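Local coordinates for protein gamma tubulin complex adapter mto2 (Schizosaccharomyces pombe, PDB 6GDJ) that acts with mto1 to promote nucleation of cytoplasmic microtubules by recruiting the gamma-tubulin complex to interphase and equatorial organizing centres, and is represented here by its twin-cysteine dimerisation domain, at residues M14-T18 against Y19-P23; G61-Q64 against E65-A69. One frame throughout, in Å; residues are numbered along the deposited sequence.

Contact 1. Residues M14-T18 against Y19-P23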
# COMPACT_ATOMS: atom_id res chain seq x y z
N MET A 14 -5.25 5.81 -10.33
CA MET A 14 -5.28 6.09 -11.77
C MET A 14 -4.10 6.97 -12.17
O MET A 14 -3.49 6.78 -13.24
CB MET A 14 -6.62 6.73 -12.11
CG MET A 14 -7.76 5.74 -12.06
SD MET A 14 -9.41 6.42 -12.33
CE MET A 14 -9.27 6.79 -14.02
N ARG A 15 -3.78 8.00 -11.34
CA ARG A 15 -2.63 8.80 -11.59
C ARG A 15 -1.33 7.96 -11.57
O ARG A 15 -0.48 8.10 -12.43
CB ARG A 15 -2.60 10.00 -10.68
CG ARG A 15 -3.72 10.97 -10.94
CD ARG A 15 -3.69 12.11 -9.91
NE ARG A 15 -2.53 12.96 -10.05
CZ ARG A 15 -2.03 13.72 -9.05
NH1 ARG A 15 -2.65 13.80 -7.91
NH2 ARG A 15 -0.95 14.40 -9.25
N LEU A 16 -1.17 7.14 -10.52
CA LEU A 16 0.04 6.32 -10.44
C LEU A 16 0.24 5.45 -11.67
O LEU A 16 1.34 5.36 -12.15
CB LEU A 16 -0.08 5.44 -9.21
CG LEU A 16 1.06 4.43 -9.01
CD1 LEU A 16 2.41 5.14 -8.97
CD2 LEU A 16 0.78 3.53 -7.79
N ARG A 17 -0.84 4.89 -12.22
CA ARG A 17 -0.67 3.98 -13.38
C ARG A 17 -0.04 4.69 -14.54
O ARG A 17 0.69 4.10 -15.31
CB ARG A 17 -2.03 3.47 -13.83
CG ARG A 17 -2.72 2.54 -12.96
CD ARG A 17 -4.06 2.21 -13.54
NE ARG A 17 -4.81 1.35 -12.70
CZ ARG A 17 -6.13 1.36 -12.58
NH1 ARG A 17 -6.89 2.24 -13.27
NH2 ARG A 17 -6.72 0.56 -11.71
N THR A 18 -0.29 6.01 -14.66
CA THR A 18 0.28 6.74 -15.80
C THR A 18 1.79 6.96 -15.74
O THR A 18 2.37 7.38 -16.72
CB THR A 18 -0.37 8.13 -15.96
OG1 THR A 18 0.02 9.02 -14.90
CG2 THR A 18 -1.82 8.04 -16.06
N TYR A 19 2.44 6.66 -14.59
CA TYR A 19 3.89 6.76 -14.49
C TYR A 19 4.62 5.41 -14.76
O TYR A 19 5.83 5.37 -14.60
CB TYR A 19 4.29 7.30 -13.11
CG TYR A 19 3.93 8.76 -12.93
CD1 TYR A 19 2.70 9.14 -12.48
CD2 TYR A 19 4.87 9.75 -13.24
CE1 TYR A 19 2.39 10.48 -12.33
CE2 TYR A 19 4.58 11.10 -13.11
CZ TYR A 19 3.35 11.45 -12.63
OH TYR A 19 2.97 12.79 -12.47
N HIS A 20 3.86 4.42 -15.22
CA HIS A 20 4.40 3.09 -15.58
C HIS A 20 5.29 2.55 -14.47
O HIS A 20 6.45 2.18 -14.69
CB HIS A 20 5.25 3.23 -16.82
CG HIS A 20 4.52 3.74 -18.01
ND1 HIS A 20 3.37 3.16 -18.52
CD2 HIS A 20 4.80 4.78 -18.84
CE1 HIS A 20 2.99 3.77 -19.58
NE2 HIS A 20 3.83 4.77 -19.82
N PRO A 21 4.75 2.48 -13.27
CA PRO A 21 5.59 1.93 -12.21
C PRO A 21 5.91 0.45 -12.46
O PRO A 21 5.22 -0.23 -13.21
CB PRO A 21 4.76 2.14 -11.00
CG PRO A 21 3.35 2.18 -11.44
CD PRO A 21 3.43 2.81 -12.79
N SER A 22 6.97 -0.04 -11.81
CA SER A 22 7.32 -1.46 -11.96
C SER A 22 6.13 -2.34 -11.60
O SER A 22 5.41 -2.10 -10.61
CB SER A 22 8.39 -1.80 -10.98
OG SER A 22 8.68 -3.19 -11.09
N PRO A 23 5.95 -3.40 -12.33
CA PRO A 23 4.90 -4.38 -11.98
C PRO A 23 5.01 -4.93 -10.57
O PRO A 23 4.01 -5.33 -10.00
CB PRO A 23 5.04 -5.47 -13.07
CG PRO A 23 5.73 -4.78 -14.11
CD PRO A 23 6.62 -3.74 -13.60
O HOH W 1 0.68 13.66 -11.32
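Y19 and P21 fold back on the last turn of helix 5-17 in a local contact at the surface of the all-helical dimerisation domain, where a type I beta turn from R17 to H20 leads out of the helix toward helix 23-42. The turn is closed by H20 N, which donates to R17 O at 3.2 Å. One residue earlier, Y19 N reaches L16 O at 3.0 Å. Both bonds span three residues, as the chain leaves the helix.

The carbonyl of R15 is taken up by the side chain of T18: OG1 lies between its own backbone N and carbonyl carbon (chi1 70°), which turns it back along the helix to donate to R15 O at 2.7 Å, in the carbonyl plane. T18 N adds only a weak bond to the same oxygen. Against this group comes the edge of the Y19 ring, with CD1 3.3 Å from R15 O, while T18 OG1 lies oblique to the ring.

Next to buried L16, P21 sets its CD 3.4 Å from L16 O and its CG against L16 CD1, the proline ring and the leucine branch crossing at a slant. The CA-CB bond of R17 points away from residues 19-23, and its NE forms a salt bridge with E30 of helix 23-42. Farther out, a water in the plane of the Y19 ring joins two side chains, lying 2.7 Å from Y19 OH and accepting from R15 NH2.

Contact 2. Residues G61-Q64 against E65-A69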
# COMPACT_ATOMS: atom_id res chain seq x y z
N GLY A 61 2.57 9.27 -3.05
CA GLY A 61 3.97 9.31 -2.73
C GLY A 61 4.78 8.62 -3.79
O GLY A 61 5.84 9.09 -4.15
N LEU A 62 4.22 7.50 -4.34
CA LEU A 62 4.87 6.84 -5.49
C LEU A 62 4.90 7.71 -6.76
O LEU A 62 5.90 7.78 -7.45
CB LEU A 62 4.20 5.49 -5.79
CG LEU A 62 4.38 4.43 -4.70
CD1 LEU A 62 3.40 3.32 -4.91
CD2 LEU A 62 5.82 3.93 -4.70
N VAL A 63 3.84 8.50 -6.93
CA VAL A 63 3.82 9.50 -8.02
C VAL A 63 4.91 10.56 -7.81
O VAL A 63 5.66 10.87 -8.70
CB VAL A 63 2.42 10.19 -8.11
CG1 VAL A 63 2.50 11.49 -8.90
CG2 VAL A 63 1.38 9.25 -8.68
N GLN A 64 5.06 11.04 -6.57
CA GLN A 64 6.05 12.08 -6.33
C GLN A 64 7.46 11.51 -6.51
O GLN A 64 8.34 12.19 -7.03
CB GLN A 64 5.86 12.69 -4.95
CG GLN A 64 6.79 13.85 -4.71
CD GLN A 64 6.60 14.99 -5.73
OE1 GLN A 64 5.46 15.43 -5.98
NE2 GLN A 64 7.70 15.43 -6.37
N GLU A 65 7.70 10.27 -6.07
CA GLU A 65 8.99 9.68 -6.34
C GLU A 65 9.32 9.55 -7.81
O GLU A 65 10.50 9.73 -8.25
CB GLU A 65 9.06 8.33 -5.66
CG GLU A 65 9.29 8.46 -4.18
CD GLU A 65 10.22 7.33 -3.68
OE1 GLU A 65 10.20 6.18 -4.21
OE2 GLU A 65 10.97 7.60 -2.78
N ALA A 66 8.31 9.25 -8.59
CA ALA A 66 8.51 9.11 -10.02
C ALA A 66 8.84 10.46 -10.67
O ALA A 66 9.62 10.54 -11.63
CB ALA A 66 7.27 8.48 -10.68
N ILE A 67 8.18 11.50 -10.21
CA ILE A 67 8.41 12.87 -10.71
C ILE A 67 9.83 13.29 -10.35
O ILE A 67 10.60 13.76 -11.19
CB ILE A 67 7.44 13.84 -10.06
CG1 ILE A 67 6.02 13.61 -10.55
CG2 ILE A 67 7.90 15.27 -10.28
CD1 ILE A 67 4.93 14.31 -9.80
N ASP A 68 10.20 13.03 -9.12
CA ASP A 68 11.58 13.30 -8.71
C ASP A 68 12.62 12.54 -9.57
O ASP A 68 13.60 13.12 -10.02
CB ASP A 68 11.76 12.96 -7.24
CG ASP A 68 11.00 13.88 -6.32
OD1 ASP A 68 10.61 14.97 -6.74
OD2 ASP A 68 10.81 13.49 -5.13
N ALA A 69 12.36 11.28 -9.86
CA ALA A 69 13.24 10.47 -10.70
C ALA A 69 13.38 11.02 -12.12
O ALA A 69 14.48 11.06 -12.70
CB ALA A 69 12.75 9.04 -10.78
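The amide of Q64 and the carboxylate of D68 are the flat groups that meet here, one helical turn apart, with their planes turned 53° against each other. Q64 NE2 donates to D68 OD1 at 3.0 Å; the acceptor lies practically in the plane of the amide, whereas the donor approaches OD1 from above the carboxylate plane. With an N-H...O angle of 144° the bond is bent. In the Q64 chain CG is anti to the backbone N and the next torsion folds the chain (chi2 59°), which places the amide so that NE2 faces D68. At the other end of the amide, OE1 accepts a hydrogen bond from a bound glycerol, probably from the crystallisation liquor, which probably fixes the rotation of the group in the crystal.

I67 lies beside this polar pair, its CG2 branch 3.9 Å from Q64 NE2. Its other branch runs back toward the preceding turn, where CG1 passes 3.3 Å from V63 O and CD1 touches V63 CG1 at 3.8 Å. This apolar pair belongs to the side of the helix that packs on Y19. The carboxylate end of E65 extends away from residues 61-64, although its CG still lies 3.5 Å from G61 O; E65 packs on S22 of the second subunit, as L62 and Q64 do on I25 and I24 of that subunit.

E65 N, A66 N, I67 N and D68 N donate to the carbonyls of G61, L62, V63 and Q64, with D68 N to Q64 O at 2.9 Å. The i to i+4 bonding, with a glutamine-aspartate side-chain pair at the same spacing, is that of an alpha helix, here in the part of helix 46-72 that packs on the second subunit.

The two contacts, in series along the chain, lie with their centres about 10 Å apart and pack directly on each other, so the end of helix 5-17 and its turn rest on helix 46-72. Y19 of contact 1 lies on the apolar pair of contact 2, CE1 meeting V63 CG1 and OH meeting I67 CD1, both at 3.6 Å. Alongside, L16 CD1 approaches L62 CB at 3.7 Å, and L16 CA lies 3.7 Å from V63 CG2. Contact 2 packs on the second subunit through several residues, whereas contact 1 does so through S22 alone, the residue that caps helix 23-42.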